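Local coordinates for putative glucarate dehydratase (Pseudomonas fluorescens, PDB 4IT1), which probably catalyses the magnesium-dependent dehydration of D-glucarate to 5-dehydro-4-deoxy-D-glucarate, as a member of the mandelate racemase/muconate lactonizing enzyme family, at residues I33-P38 / P49-S54; L40-G45 / R424-V429; F171-Q176 / D185-A190; S345-S350 / D378-K383. All coordinates share one frame; numbering follows the deposited sequence.

How the contacts relate
Following the chain from its N terminus, contact 1 closes first: strands 25-36 and 50-60 pair and pinch off the loop that holds 40-45. That loop is then met by 424-429, near the C-terminal end of the chain, so contact 2 crosses contact 1 and encloses contacts 3 and 4. Contact 3 ties off a short excursion between strand 163-170 and helix 193-207, and L41 N lies 3.0 Å from F172 O, joining it to contact 2. Contact 4 closes later, between the start of helix 348-360 and the loop 378-383. Its E379 makes a salt bridge with R36 of contact 1, tying the N-terminal sheet to the barrel domain.

Contact 1 (I33-P38 / P49-S54); sequences IAFRDP and PFALRS
An antiparallel beta hairpin of the N-terminal domain joins I33-P38 to P49-S54, the strand axes 4.7 Å apart. I33 and R53, then F35 and A51, form the hydrogen-bonded pairs; F35 N reaches A51 O at 3.1 Å. Past the strand end, D37 N continues the pairing to P49 O at 2.9 Å. With CG between its backbone N and carbonyl carbon (chi1 41°), F35 folds its ring over the neighbouring strand: A51 O stands 3.8 Å above the ring centre, while CE2 touches R53 CB at 3.8 Å and CE1 approaches A51 CB. An alanine here would remove that ring and is likely to leave A51 CB and R53 CB without their aromatic neighbour. Beyond this packing R53 turns away to a salt bridge with E69. On the other face A34 CB meets L52 CD2 at 4.1 Å. Such pairing belongs to the three-stranded antiparallel sheet of the enolase-superfamily N-terminal domain.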
loop_
_atom_site.group_PDB
_atom_site.type_symbol
_atom_site.label_atom_id
_atom_site.label_comp_id
_atom_site.label_asym_id
_atom_site.label_seq_id
_atom_site.Cartn_x
_atom_site.Cartn_y
_atom_site.Cartn_z
ATOM N N ILE A 33 2.901 16.102 -27.262
ATOM C CA ILE A 33 1.739 16.772 -27.877
ATOM C C ILE A 33 1.420 18.128 -27.244
ATOM O O ILE A 33 1.859 18.431 -26.131
ATOM C CB ILE A 33 0.444 15.913 -27.805
ATOM C CG1 ILE A 33 0.091 15.569 -26.353
ATOM C CG2 ILE A 33 0.556 14.649 -28.653
ATOM C CD1 ILE A 33 -1.387 15.659 -26.054
ATOM N N ALA A 34 0.629 18.934 -27.943
ATOM C CA ALA A 34 0.167 20.196 -27.378
ATOM C C ALA A 34 -1.282 20.456 -27.734
ATOM O O ALA A 34 -1.725 20.132 -28.836
ATOM C CB ALA A 34 1.043 21.352 -27.837
ATOM N N PHE A 35 -2.011 21.054 -26.803
ATOM C CA PHE A 35 -3.418 21.338 -27.023
ATOM C C PHE A 35 -3.757 22.749 -26.593
ATOM O O PHE A 35 -3.128 23.298 -25.684
ATOM C CB PHE A 35 -4.316 20.314 -26.308
ATOM C CG PHE A 35 -3.842 19.934 -24.927
ATOM C CD1 PHE A 35 -4.100 20.758 -23.831
ATOM C CD2 PHE A 35 -3.155 18.739 -24.720
ATOM C CE1 PHE A 35 -3.670 20.404 -22.558
ATOM C CE2 PHE A 35 -2.725 18.379 -23.453
ATOM C CZ PHE A 35 -2.985 19.213 -22.370
ATOM N N ARG A 36 -4.744 23.336 -27.259
ATOM C CA ARG A 36 -5.177 24.690 -26.940
ATOM C C ARG A 36 -5.545 24.779 -25.463
ATOM O O ARG A 36 -6.223 23.898 -24.917
ATOM C CB ARG A 36 -6.343 25.138 -27.835
ATOM C CG ARG A 36 -6.105 24.898 -29.324
ATOM C CD ARG A 36 -6.899 25.837 -30.228
ATOM N NE ARG A 36 -8.352 25.797 -30.042
ATOM C CZ ARG A 36 -9.145 24.788 -30.404
ATOM N NH1 ARG A 36 -8.641 23.688 -30.953
ATOM N NH2 ARG A 36 -10.453 24.874 -30.197
ATOM N N ASP A 37 -5.048 25.825 -24.815
ATOM C CA ASP A 37 -5.330 26.057 -23.420
ATOM C C ASP A 37 -5.872 27.472 -23.312
ATOM O O ASP A 37 -5.284 28.406 -23.855
ATOM C CB ASP A 37 -4.051 25.899 -22.591
ATOM C CG ASP A 37 -4.268 25.115 -21.300
ATOM O OD1 ASP A 37 -5.256 24.352 -21.207
ATOM O OD2 ASP A 37 -3.434 25.248 -20.379
ATOM N N PRO A 38 -6.998 27.643 -22.613
ATOM C CA PRO A 38 -7.552 28.979 -22.413
ATOM C C PRO A 38 -6.622 29.899 -21.606
ATOM O O PRO A 38 -5.713 29.412 -20.916
ATOM C CB PRO A 38 -8.848 28.721 -21.624
ATOM C CG PRO A 38 -9.052 27.244 -21.619
ATOM C CD PRO A 38 -7.718 26.616 -21.841
ATOM N N PRO A 49 -1.211 29.944 -24.438
ATOM C CA PRO A 49 -2.227 29.453 -25.378
ATOM C C PRO A 49 -2.093 27.963 -25.698
ATOM O O PRO A 49 -3.022 27.374 -26.259
ATOM C CB PRO A 49 -1.997 30.306 -26.631
ATOM C CG PRO A 49 -0.599 30.817 -26.498
ATOM C CD PRO A 49 -0.407 31.029 -25.027
ATOM N N PHE A 50 -0.957 27.361 -25.340
ATOM C CA PHE A 50 -0.794 25.909 -25.461
ATOM C C PHE A 50 -0.285 25.286 -24.172
ATOM O O PHE A 50 0.287 25.970 -23.325
ATOM C CB PHE A 50 0.091 25.538 -26.655
ATOM C CG PHE A 50 -0.432 26.058 -27.961
ATOM C CD1 PHE A 50 -1.368 25.328 -28.691
ATOM C CD2 PHE A 50 -0.023 27.299 -28.448
ATOM C CE1 PHE A 50 -1.871 25.817 -29.890
ATOM C CE2 PHE A 50 -0.522 27.793 -29.647
ATOM C CZ PHE A 50 -1.448 27.050 -30.370
ATOM N N ALA A 51 -0.530 23.985 -24.033
ATOM C CA ALA A 51 -0.080 23.214 -22.885
ATOM C C ALA A 51 0.420 21.859 -23.374
ATOM O O ALA A 51 -0.128 21.297 -24.323
ATOM C CB ALA A 51 -1.207 23.056 -21.872
ATOM N N LEU A 52 1.461 21.346 -22.727
ATOM C CA LEU A 52 2.166 20.154 -23.194
ATOM C C LEU A 52 1.775 18.892 -22.427
ATOM O O LEU A 52 1.175 18.966 -21.350
ATOM C CB LEU A 52 3.680 20.370 -23.098
ATOM C CG LEU A 52 4.232 21.742 -23.516
ATOM C CD1 LEU A 52 5.729 21.840 -23.242
ATOM C CD2 LEU A 52 3.915 22.045 -24.976
ATOM N N ARG A 53 2.132 17.738 -22.993
ATOM C CA ARG A 53 1.758 16.434 -22.460
ATOM C C ARG A 53 2.489 15.382 -23.269
ATOM O O ARG A 53 2.864 15.637 -24.408
ATOM C CB ARG A 53 0.241 16.215 -22.590
ATOM C CG ARG A 53 -0.363 15.270 -21.561
ATOM C CD ARG A 53 -0.665 15.980 -20.245
ATOM N NE ARG A 53 -0.980 15.025 -19.183
ATOM C CZ ARG A 53 -0.991 15.311 -17.884
ATOM N NH1 ARG A 53 -0.701 16.534 -17.460
ATOM N NH2 ARG A 53 -1.289 14.364 -17.006
ATOM N N SER A 54 2.703 14.210 -22.685
ATOM C CA SER A 54 3.308 13.102 -23.413
ATOM C C SER A 54 2.433 11.850 -23.342
ATOM O O SER A 54 1.839 11.552 -22.300
ATOM C CB SER A 54 4.704 12.803 -22.882
ATOM O OG SER A 54 4.636 12.351 -21.545
#

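Contact 2 (L40-G45 / R424-V429); sequences LLNASG and RQRDDV. With TLA (L(+)-tartaric acid), chain F.
G45 and D428 bring the backbones closest, their CA atoms 5.0 Å apart, where an Asx motif in the loop after strand 25-36 meets the first residues of helix 428-433. In that motif N42 OD1 accepts from G45 N at 2.8 Å, which leaves the amide nitrogen of N42 to face the other segment. CG sits between the backbone N and carbonyl carbon (chi1 69°), directing ND2 toward D428 OD2, which it meets at 2.7 Å; amide and carboxylate lie nearly coplanar. R426, extended from CG to NE, grips the same carboxylate side-on in a salt bridge: NE donates to D428 OD1 at 2.8 Å and NH2 to OD2, both oxygens being met on their syn side. OD2 is therefore shared by two donors, and D428 holds N42 and R426, two of the groups that bind the tartrate, beside each other. The side chain of N42 lies about 4 Å from that of K215, the predicted proton acceptor, which is consistent with the tartrate, probably from the crystallisation liquor and also bound by H47, marking the active-site pocket. It joins the two segments: N42 ND2 donates to TLA O41 at 2.9 Å, and R426 NH2 donates to TLA O2 at 2.8 Å.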
loop_
_atom_site.group_PDB
_atom_site.type_symbol
_atom_site.label_atom_id
_atom_site.label_comp_id
_atom_site.label_asym_id
_atom_site.label_seq_id
_atom_site.Cartn_x
_atom_site.Cartn_y
_atom_site.Cartn_z
ATOM N N LEU A 40 -6.290 30.919 -18.797
ATOM C CA LEU A 40 -6.669 30.671 -17.400
ATOM C C LEU A 40 -5.706 31.338 -16.412
ATOM O O LEU A 40 -4.497 31.123 -16.468
ATOM C CB LEU A 40 -6.774 29.162 -17.134
ATOM C CG LEU A 40 -7.710 28.380 -18.072
ATOM C CD1 LEU A 40 -7.642 26.880 -17.824
ATOM C CD2 LEU A 40 -9.148 28.892 -17.971
ATOM N N LEU A 41 -6.263 32.156 -15.522
ATOM C CA LEU A 41 -5.500 32.874 -14.507
ATOM C C LEU A 41 -5.285 32.037 -13.251
ATOM O O LEU A 41 -6.187 31.309 -12.821
ATOM C CB LEU A 41 -6.235 34.154 -14.114
ATOM C CG LEU A 41 -6.277 35.325 -15.096
ATOM C CD1 LEU A 41 -7.235 36.389 -14.584
ATOM C CD2 LEU A 41 -4.888 35.912 -15.297
ATOM N N ASN A 42 -4.092 32.144 -12.667
ATOM C CA ASN A 42 -3.786 31.489 -11.392
ATOM C C ASN A 42 -2.851 32.327 -10.508
ATOM O O ASN A 42 -2.548 33.474 -10.835
ATOM C CB ASN A 42 -3.229 30.079 -11.620
ATOM C CG ASN A 42 -1.850 30.084 -12.255
ATOM O OD1 ASN A 42 -1.031 30.965 -11.988
ATOM N ND2 ASN A 42 -1.581 29.088 -13.086
ATOM N N ALA A 43 -2.397 31.744 -9.400
ATOM C CA ALA A 43 -1.533 32.436 -8.445
ATOM C C ALA A 43 -0.232 32.944 -9.086
ATOM O O ALA A 43 0.130 34.103 -8.908
ATOM C CB ALA A 43 -1.224 31.527 -7.263
ATOM N N SER A 44 0.424 32.064 -9.841
ATOM C CA SER A 44 1.695 32.319 -10.512
ATOM C C SER A 44 1.609 33.291 -11.695
ATOM O O SER A 44 2.559 34.030 -11.974
ATOM C CB SER A 44 2.277 30.992 -11.002
ATOM O OG SER A 44 2.644 30.172 -9.908
ATOM N N GLY A 45 0.484 33.273 -12.402
ATOM C CA GLY A 45 0.278 34.171 -13.531
ATOM C C GLY A 45 -0.895 33.774 -14.405
ATOM O O GLY A 45 -2.053 33.934 -14.004
ATOM N N ARG A 424 8.351 24.547 -24.871
ATOM C CA ARG A 424 9.032 23.305 -24.476
ATOM C C ARG A 424 9.011 23.073 -22.959
ATOM O O ARG A 424 9.296 21.964 -22.483
ATOM C CB ARG A 424 10.466 23.266 -25.021
ATOM C CG ARG A 424 10.570 23.165 -26.540
ATOM C CD ARG A 424 9.896 21.907 -27.079
ATOM N NE ARG A 424 9.837 21.880 -28.542
ATOM C CZ ARG A 424 8.898 22.470 -29.282
ATOM N NH1 ARG A 424 7.911 23.158 -28.717
ATOM N NH2 ARG A 424 8.951 22.374 -30.602
ATOM N N GLN A 425 8.676 24.133 -22.221
ATOM C CA GLN A 425 8.469 24.090 -20.776
ATOM C C GLN A 425 7.434 25.133 -20.402
ATOM O O GLN A 425 7.513 26.269 -20.852
ATOM C CB GLN A 425 9.761 24.385 -20.032
ATOM C CG GLN A 425 10.591 23.153 -19.724
ATOM C CD GLN A 425 11.528 23.370 -18.548
ATOM O OE1 GLN A 425 12.736 23.565 -18.727
ATOM N NE2 GLN A 425 10.972 23.350 -17.335
ATOM N N ARG A 426 6.462 24.750 -19.582
ATOM C CA ARG A 426 5.411 25.678 -19.154
ATOM C C ARG A 426 5.985 26.826 -18.320
ATOM O O ARG A 426 6.875 26.608 -17.500
ATOM C CB ARG A 426 4.355 24.921 -18.349
ATOM C CG ARG A 426 3.327 25.793 -17.655
ATOM C CD ARG A 426 2.455 24.908 -16.785
ATOM N NE ARG A 426 1.434 25.653 -16.062
ATOM C CZ ARG A 426 0.593 25.101 -15.196
ATOM N NH1 ARG A 426 0.666 23.800 -14.937
ATOM N NH2 ARG A 426 -0.313 25.849 -14.584
ATOM N N ASP A 427 5.459 28.035 -18.536
ATOM C CA ASP A 427 5.860 29.217 -17.787
ATOM C C ASP A 427 4.754 30.243 -17.658
ATOM O O ASP A 427 4.706 31.225 -18.409
ATOM C CB ASP A 427 7.087 29.881 -18.411
ATOM C CG ASP A 427 7.869 30.739 -17.405
ATOM O OD1 ASP A 427 7.256 31.329 -16.478
ATOM O OD2 ASP A 427 9.107 30.821 -17.550
ATOM N N ASP A 428 3.885 30.044 -16.676
ATOM C CA ASP A 428 2.805 30.989 -16.428
ATOM C C ASP A 428 3.351 32.368 -16.040
ATOM O O ASP A 428 2.680 33.393 -16.230
ATOM C CB ASP A 428 1.863 30.468 -15.338
ATOM C CG ASP A 428 1.245 29.115 -15.674
ATOM O OD1 ASP A 428 1.788 28.371 -16.527
ATOM O OD2 ASP A 428 0.211 28.783 -15.047
ATOM N N VAL A 429 4.566 32.385 -15.490
ATOM C CA VAL A 429 5.176 33.622 -15.005
ATOM C C VAL A 429 5.663 34.477 -16.176
ATOM O O VAL A 429 5.304 35.653 -16.266
ATOM C CB VAL A 429 6.333 33.372 -14.005
ATOM C CG1 VAL A 429 6.807 34.689 -13.408
ATOM C CG2 VAL A 429 5.909 32.417 -12.901
HETATM O O1 TLA F . -2.573 23.199 -9.472
HETATM O O11 TLA F . -0.894 24.553 -9.545
HETATM C C1 TLA F . -1.849 23.983 -10.079
HETATM C C2 TLA F . -2.156 24.262 -11.500
HETATM O O2 TLA F . -1.022 24.858 -12.064
HETATM C C3 TLA F . -3.273 25.269 -11.547
HETATM O O3 TLA F . -2.894 26.380 -10.760
HETATM C C4 TLA F . -3.416 25.740 -12.947
HETATM O O4 TLA F . -3.349 24.903 -13.842
HETATM O O41 TLA F . -3.535 26.938 -13.144
#

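Contact 3 (F171-Q176 / D185-A190); sequences FFKYAQ and DNWGEA
The F172 ring presents its edge to A190, whose O lies near the ring plane, 3.4 Å from F172 CD1. The indole of W187 has D185 CG at its edge, while W187 CB touches K173 CE where the two side chains cross at about a right angle. Between the segments K173 and A190 form a single antiparallel bridge, a hydrogen-bonded pair with K173 N to A190 O and A190 N to K173 O both 3.0 Å. The polar part of the contact centres on K173. Bends at chi3 and chi4 (-73° and -63°) curl its chain back, bringing NZ between the carboxylate of D185 and nearby backbone oxygens. NZ makes a salt bridge with D185, 2.9 Å from both OD1 and OD2, each using its syn lone pair. It also donates to G188 O at 2.7 Å, from above that carbonyl plane, and to Y174 O on its own segment. Four oxygens thus surround the ammonium group, tying K173 to both segments. A175 CB rests on E189 CB. This loop connects strand 163-170 to helix 193-207: W187 packs on Q199 and M203 of that helix, F172 spans I196 and helix 221-234, and F171 touches K215 on strand 212-215.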
loop_
_atom_site.group_PDB
_atom_site.type_symbol
_atom_site.label_atom_id
_atom_site.label_comp_id
_atom_site.label_asym_id
_atom_site.label_seq_id
_atom_site.Cartn_x
_atom_site.Cartn_y
_atom_site.Cartn_z
ATOM N N PHE A 171 -12.252 28.746 -13.063
ATOM C CA PHE A 171 -11.116 29.654 -13.174
ATOM C C PHE A 171 -11.583 31.052 -13.523
ATOM O O PHE A 171 -12.555 31.222 -14.260
ATOM C CB PHE A 171 -10.195 29.209 -14.304
ATOM C CG PHE A 171 -9.376 28.003 -13.983
ATOM C CD1 PHE A 171 -9.898 26.726 -14.149
ATOM C CD2 PHE A 171 -8.064 28.141 -13.538
ATOM C CE1 PHE A 171 -9.133 25.604 -13.867
ATOM C CE2 PHE A 171 -7.292 27.022 -13.256
ATOM C CZ PHE A 171 -7.828 25.750 -13.417
ATOM N N PHE A 172 -10.879 32.053 -13.010
ATOM C CA PHE A 172 -10.931 33.369 -13.619
ATOM C C PHE A 172 -10.108 33.294 -14.905
ATOM O O PHE A 172 -9.143 32.526 -14.990
ATOM C CB PHE A 172 -10.401 34.435 -12.673
ATOM C CG PHE A 172 -11.203 34.564 -11.410
ATOM C CD1 PHE A 172 -12.368 35.323 -11.384
ATOM C CD2 PHE A 172 -10.805 33.915 -10.245
ATOM C CE1 PHE A 172 -13.120 35.444 -10.218
ATOM C CE2 PHE A 172 -11.547 34.037 -9.076
ATOM C CZ PHE A 172 -12.708 34.801 -9.062
ATOM N N LYS A 173 -10.530 34.042 -15.922
ATOM C CA LYS A 173 -9.837 34.050 -17.206
ATOM C C LYS A 173 -10.044 35.375 -17.926
ATOM O O LYS A 173 -11.002 36.100 -17.639
ATOM C CB LYS A 173 -10.273 32.862 -18.089
ATOM C CG LYS A 173 -11.706 32.927 -18.629
ATOM C CD LYS A 173 -12.124 31.633 -19.327
ATOM C CE LYS A 173 -11.461 31.452 -20.690
ATOM N NZ LYS A 173 -11.842 32.515 -21.667
ATOM N N TYR A 174 -9.124 35.695 -18.837
ATOM C CA TYR A 174 -9.312 36.801 -19.775
ATOM C C TYR A 174 -10.130 36.286 -20.953
ATOM O O TYR A 174 -10.211 35.073 -21.174
ATOM C CB TYR A 174 -7.967 37.358 -20.279
ATOM C CG TYR A 174 -7.129 38.086 -19.242
ATOM C CD1 TYR A 174 -7.717 38.926 -18.291
ATOM C CD2 TYR A 174 -5.739 37.961 -19.235
ATOM C CE1 TYR A 174 -6.946 39.595 -17.349
ATOM C CE2 TYR A 174 -4.958 38.631 -18.299
ATOM C CZ TYR A 174 -5.566 39.445 -17.358
ATOM O OH TYR A 174 -4.801 40.111 -16.426
ATOM N N ALA A 175 -10.721 37.205 -21.712
ATOM C CA ALA A 175 -11.500 36.849 -22.894
ATOM C C ALA A 175 -10.640 36.130 -23.936
ATOM O O ALA A 175 -11.094 35.192 -24.588
ATOM C CB ALA A 175 -12.145 38.091 -23.493
ATOM N N GLN A 176 -9.389 36.562 -24.067
ATOM C CA GLN A 176 -8.492 36.020 -25.086
ATOM C C GLN A 176 -7.024 36.116 -24.683
ATOM O O GLN A 176 -6.635 36.992 -23.902
ATOM C CB GLN A 176 -8.695 36.755 -26.418
ATOM C CG GLN A 176 -8.601 38.272 -26.307
ATOM C CD GLN A 176 -8.485 38.965 -27.652
ATOM O OE1 GLN A 176 -9.332 39.785 -28.008
ATOM N NE2 GLN A 176 -7.430 38.649 -28.402
ATOM N N ASP A 185 -11.424 31.278 -27.414
ATOM C CA ASP A 185 -12.304 30.224 -26.894
ATOM C C ASP A 185 -13.728 30.755 -26.714
ATOM O O ASP A 185 -13.934 31.967 -26.612
ATOM C CB ASP A 185 -11.753 29.666 -25.567
ATOM C CG ASP A 185 -11.803 30.686 -24.424
ATOM O OD1 ASP A 185 -12.910 31.039 -23.969
ATOM O OD2 ASP A 185 -10.731 31.132 -23.963
ATOM N N ASN A 186 -14.702 29.850 -26.662
ATOM C CA ASN A 186 -16.115 30.239 -26.539
ATOM C C ASN A 186 -16.574 30.675 -25.134
ATOM O O ASN A 186 -17.687 31.199 -24.980
ATOM C CB ASN A 186 -17.033 29.137 -27.097
ATOM C CG ASN A 186 -16.497 27.735 -26.842
ATOM O OD1 ASN A 186 -15.847 27.473 -25.828
ATOM N ND2 ASN A 186 -16.769 26.825 -27.770
ATOM N N TRP A 187 -15.711 30.474 -24.130
ATOM C CA TRP A 187 -16.032 30.764 -22.717
ATOM C C TRP A 187 -16.222 32.253 -22.400
ATOM O O TRP A 187 -17.002 32.610 -21.515
ATOM C CB TRP A 187 -14.960 30.187 -21.771
ATOM C CG TRP A 187 -14.800 28.688 -21.810
ATOM C CD1 TRP A 187 -13.975 27.969 -22.630
ATOM C CD2 TRP A 187 -15.475 27.733 -20.984
ATOM N NE1 TRP A 187 -14.104 26.623 -22.376
ATOM C CE2 TRP A 187 -15.015 26.452 -21.364
ATOM C CE3 TRP A 187 -16.439 27.834 -19.965
ATOM C CZ2 TRP A 187 -15.483 25.279 -20.761
ATOM C CZ3 TRP A 187 -16.895 26.671 -19.362
ATOM C CH2 TRP A 187 -16.418 25.408 -19.765
ATOM N N GLY A 188 -15.500 33.121 -23.104
ATOM C CA GLY A 188 -15.506 34.551 -22.780
ATOM C C GLY A 188 -14.707 34.824 -21.514
ATOM O O GLY A 188 -14.072 33.920 -20.963
ATOM N N GLU A 189 -14.736 36.069 -21.045
ATOM C CA GLU A 189 -13.968 36.441 -19.868
ATOM C C GLU A 189 -14.712 36.105 -18.579
ATOM O O GLU A 189 -15.939 35.965 -18.567
ATOM C CB GLU A 189 -13.544 37.917 -19.911
ATOM C CG GLU A 189 -14.598 38.924 -19.477
ATOM C CD GLU A 189 -14.028 40.313 -19.230
ATOM O OE1 GLU A 189 -12.956 40.637 -19.790
ATOM O OE2 GLU A 189 -14.656 41.089 -18.478
ATOM N N ALA A 190 -13.948 35.967 -17.499
ATOM C CA ALA A 190 -14.495 35.654 -16.191
ATOM C C ALA A 190 -13.675 36.362 -15.119
ATOM O O ALA A 190 -12.636 35.866 -14.686
ATOM C CB ALA A 190 -14.511 34.146 -15.968
#

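Contact 4 (S345-S350 / D378-K383); sequences SHLGIS and DEEVIK
The E380 carboxylate receives the leading backbone N-H of helix 348-360, at the start of a helix in the C-terminal barrel domain. G348 N donates to E380 OE1 at 2.7 Å, on the syn lone pair of that oxygen, with an N-H...O angle of 138°. The helix end would probably favour the negative charge here. A bend at chi2 (-76°) turns the carboxylate back, letting E380 OE2 accept from V381 N of its own loop at 3.1 Å, while OE1 has a second partner in Y372. A glutamine here would lack the charge facing the helix start and would probably leave G348 N or V381 N without an acceptor. Among the apolar groups, L347, at the N-cap position, runs alongside E380 with the opposite heading, its CB near OE1, and its CD1 meets V381 CG2 at 4.1 Å, the side chains of L347 and V381 at about a right angle. I349 adds two looser touches, CD1 to V381 CG2 and CG1 to I382 CG2, each 4.4 Å. G348 suits this site, since a CB there would run into both I382 CD1 and E380 OE1. Outside the pair, strand 50-60 touches I349 and V381 through I55. A methyl also rests against a backbone oxygen, L347 CD2 lying 3.6 Å from E379 O.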
loop_
_atom_site.group_PDB
_atom_site.type_symbol
_atom_site.label_atom_id
_atom_site.label_comp_id
_atom_site.label_asym_id
_atom_site.label_seq_id
_atom_site.Cartn_x
_atom_site.Cartn_y
_atom_site.Cartn_z
ATOM N N SER A 345 -4.482 19.729 -16.408
ATOM C CA SER A 345 -4.049 19.808 -17.816
ATOM C C SER A 345 -3.750 18.438 -18.418
ATOM O O SER A 345 -2.607 18.119 -18.758
ATOM C CB SER A 345 -2.854 20.758 -17.981
ATOM O OG SER A 345 -3.281 22.109 -17.920
ATOM N N HIS A 346 -4.803 17.634 -18.539
ATOM C CA HIS A 346 -4.677 16.229 -18.900
ATOM C C HIS A 346 -5.727 15.833 -19.935
ATOM O O HIS A 346 -6.692 16.567 -20.183
ATOM C CB HIS A 346 -4.847 15.361 -17.651
ATOM C CG HIS A 346 -6.213 15.459 -17.047
ATOM N ND1 HIS A 346 -7.195 14.521 -17.276
ATOM C CD2 HIS A 346 -6.775 16.409 -16.262
ATOM C CE1 HIS A 346 -8.295 14.878 -16.641
ATOM N NE2 HIS A 346 -8.069 16.020 -16.018
ATOM N N LEU A 347 -5.534 14.660 -20.524
ATOM C CA LEU A 347 -6.505 14.099 -21.446
ATOM C C LEU A 347 -7.182 12.863 -20.856
ATOM O O LEU A 347 -6.966 12.512 -19.687
ATOM C CB LEU A 347 -5.853 13.784 -22.795
ATOM C CG LEU A 347 -5.268 14.974 -23.571
ATOM C CD1 LEU A 347 -4.593 14.480 -24.840
ATOM C CD2 LEU A 347 -6.308 16.040 -23.900
ATOM N N GLY A 348 -7.996 12.214 -21.684
ATOM C CA GLY A 348 -8.823 11.087 -21.277
ATOM C C GLY A 348 -8.094 9.924 -20.639
ATOM O O GLY A 348 -8.639 9.282 -19.735
ATOM N N ILE A 349 -6.878 9.642 -21.114
ATOM C CA ILE A 349 -6.061 8.563 -20.559
ATOM C C ILE A 349 -5.842 8.787 -19.056
ATOM O O ILE A 349 -6.172 7.926 -18.231
ATOM C CB ILE A 349 -4.696 8.420 -21.277
ATOM C CG1 ILE A 349 -4.895 8.122 -22.769
ATOM C CG2 ILE A 349 -3.849 7.345 -20.603
ATOM C CD1 ILE A 349 -3.611 7.956 -23.560
ATOM N N SER A 350 -5.304 9.953 -18.710
ATOM C CA SER A 350 -5.114 10.320 -17.311
ATOM C C SER A 350 -6.424 10.208 -16.538
ATOM O O SER A 350 -6.463 9.630 -15.446
ATOM C CB SER A 350 -4.539 11.737 -17.192
ATOM O OG SER A 350 -3.157 11.747 -17.505
ATOM N N ASP A 378 -12.317 19.059 -30.016
ATOM C CA ASP A 378 -11.637 18.421 -31.151
ATOM C C ASP A 378 -10.232 17.888 -30.854
ATOM O O ASP A 378 -9.581 17.324 -31.739
ATOM C CB ASP A 378 -11.594 19.380 -32.350
ATOM C CG ASP A 378 -10.957 20.719 -32.012
ATOM O OD1 ASP A 378 -11.507 21.452 -31.156
ATOM O OD2 ASP A 378 -9.909 21.038 -32.617
ATOM N N GLU A 379 -9.769 18.052 -29.617
ATOM C CA GLU A 379 -8.361 17.800 -29.305
ATOM C C GLU A 379 -8.118 16.702 -28.273
ATOM O O GLU A 379 -7.592 16.954 -27.187
ATOM C CB GLU A 379 -7.646 19.105 -28.929
ATOM C CG GLU A 379 -7.442 20.038 -30.119
ATOM C CD GLU A 379 -6.604 21.263 -29.805
ATOM O OE1 GLU A 379 -6.456 21.608 -28.614
ATOM O OE2 GLU A 379 -6.099 21.891 -30.761
ATOM N N GLU A 380 -8.505 15.482 -28.642
ATOM C CA GLU A 380 -8.209 14.275 -27.870
ATOM C C GLU A 380 -7.350 13.330 -28.701
ATOM O O GLU A 380 -7.258 13.488 -29.916
ATOM C CB GLU A 380 -9.506 13.568 -27.464
ATOM C CG GLU A 380 -9.934 13.795 -26.021
ATOM C CD GLU A 380 -9.117 12.995 -25.010
ATOM O OE1 GLU A 380 -9.290 13.239 -23.797
ATOM O OE2 GLU A 380 -8.307 12.124 -25.406
ATOM N N VAL A 381 -6.723 12.353 -28.054
ATOM C CA VAL A 381 -5.940 11.341 -28.772
ATOM C C VAL A 381 -6.604 9.960 -28.742
ATOM O O VAL A 381 -5.966 8.938 -29.036
ATOM C CB VAL A 381 -4.490 11.232 -28.246
ATOM C CG1 VAL A 381 -3.733 12.527 -28.503
ATOM C CG2 VAL A 381 -4.469 10.859 -26.768
ATOM N N ILE A 382 -7.885 9.938 -28.382
ATOM C CA ILE A 382 -8.638 8.684 -28.297
ATOM C C ILE A 382 -9.826 8.655 -29.260
ATOM O O ILE A 382 -10.432 9.695 -29.552
ATOM C CB ILE A 382 -9.105 8.372 -26.852
ATOM C CG1 ILE A 382 -9.891 9.550 -26.264
ATOM C CG2 ILE A 382 -7.917 8.000 -25.971
ATOM C CD1 ILE A 382 -10.601 9.240 -24.969
ATOM N N LYS A 383 -10.143 7.456 -29.751
ATOM C CA LYS A 383 -11.326 7.240 -30.582
ATOM C C LYS A 383 -12.587 7.635 -29.816
ATOM O O LYS A 383 -12.729 7.311 -28.634
ATOM C CB LYS A 383 -11.414 5.779 -31.030
ATOM C CG LYS A 383 -10.397 5.390 -32.088
ATOM C CD LYS A 383 -10.818 4.121 -32.813
ATOM C CE LYS A 383 -9.843 3.768 -33.924
ATOM N NZ LYS A 383 -8.485 3.454 -33.398
#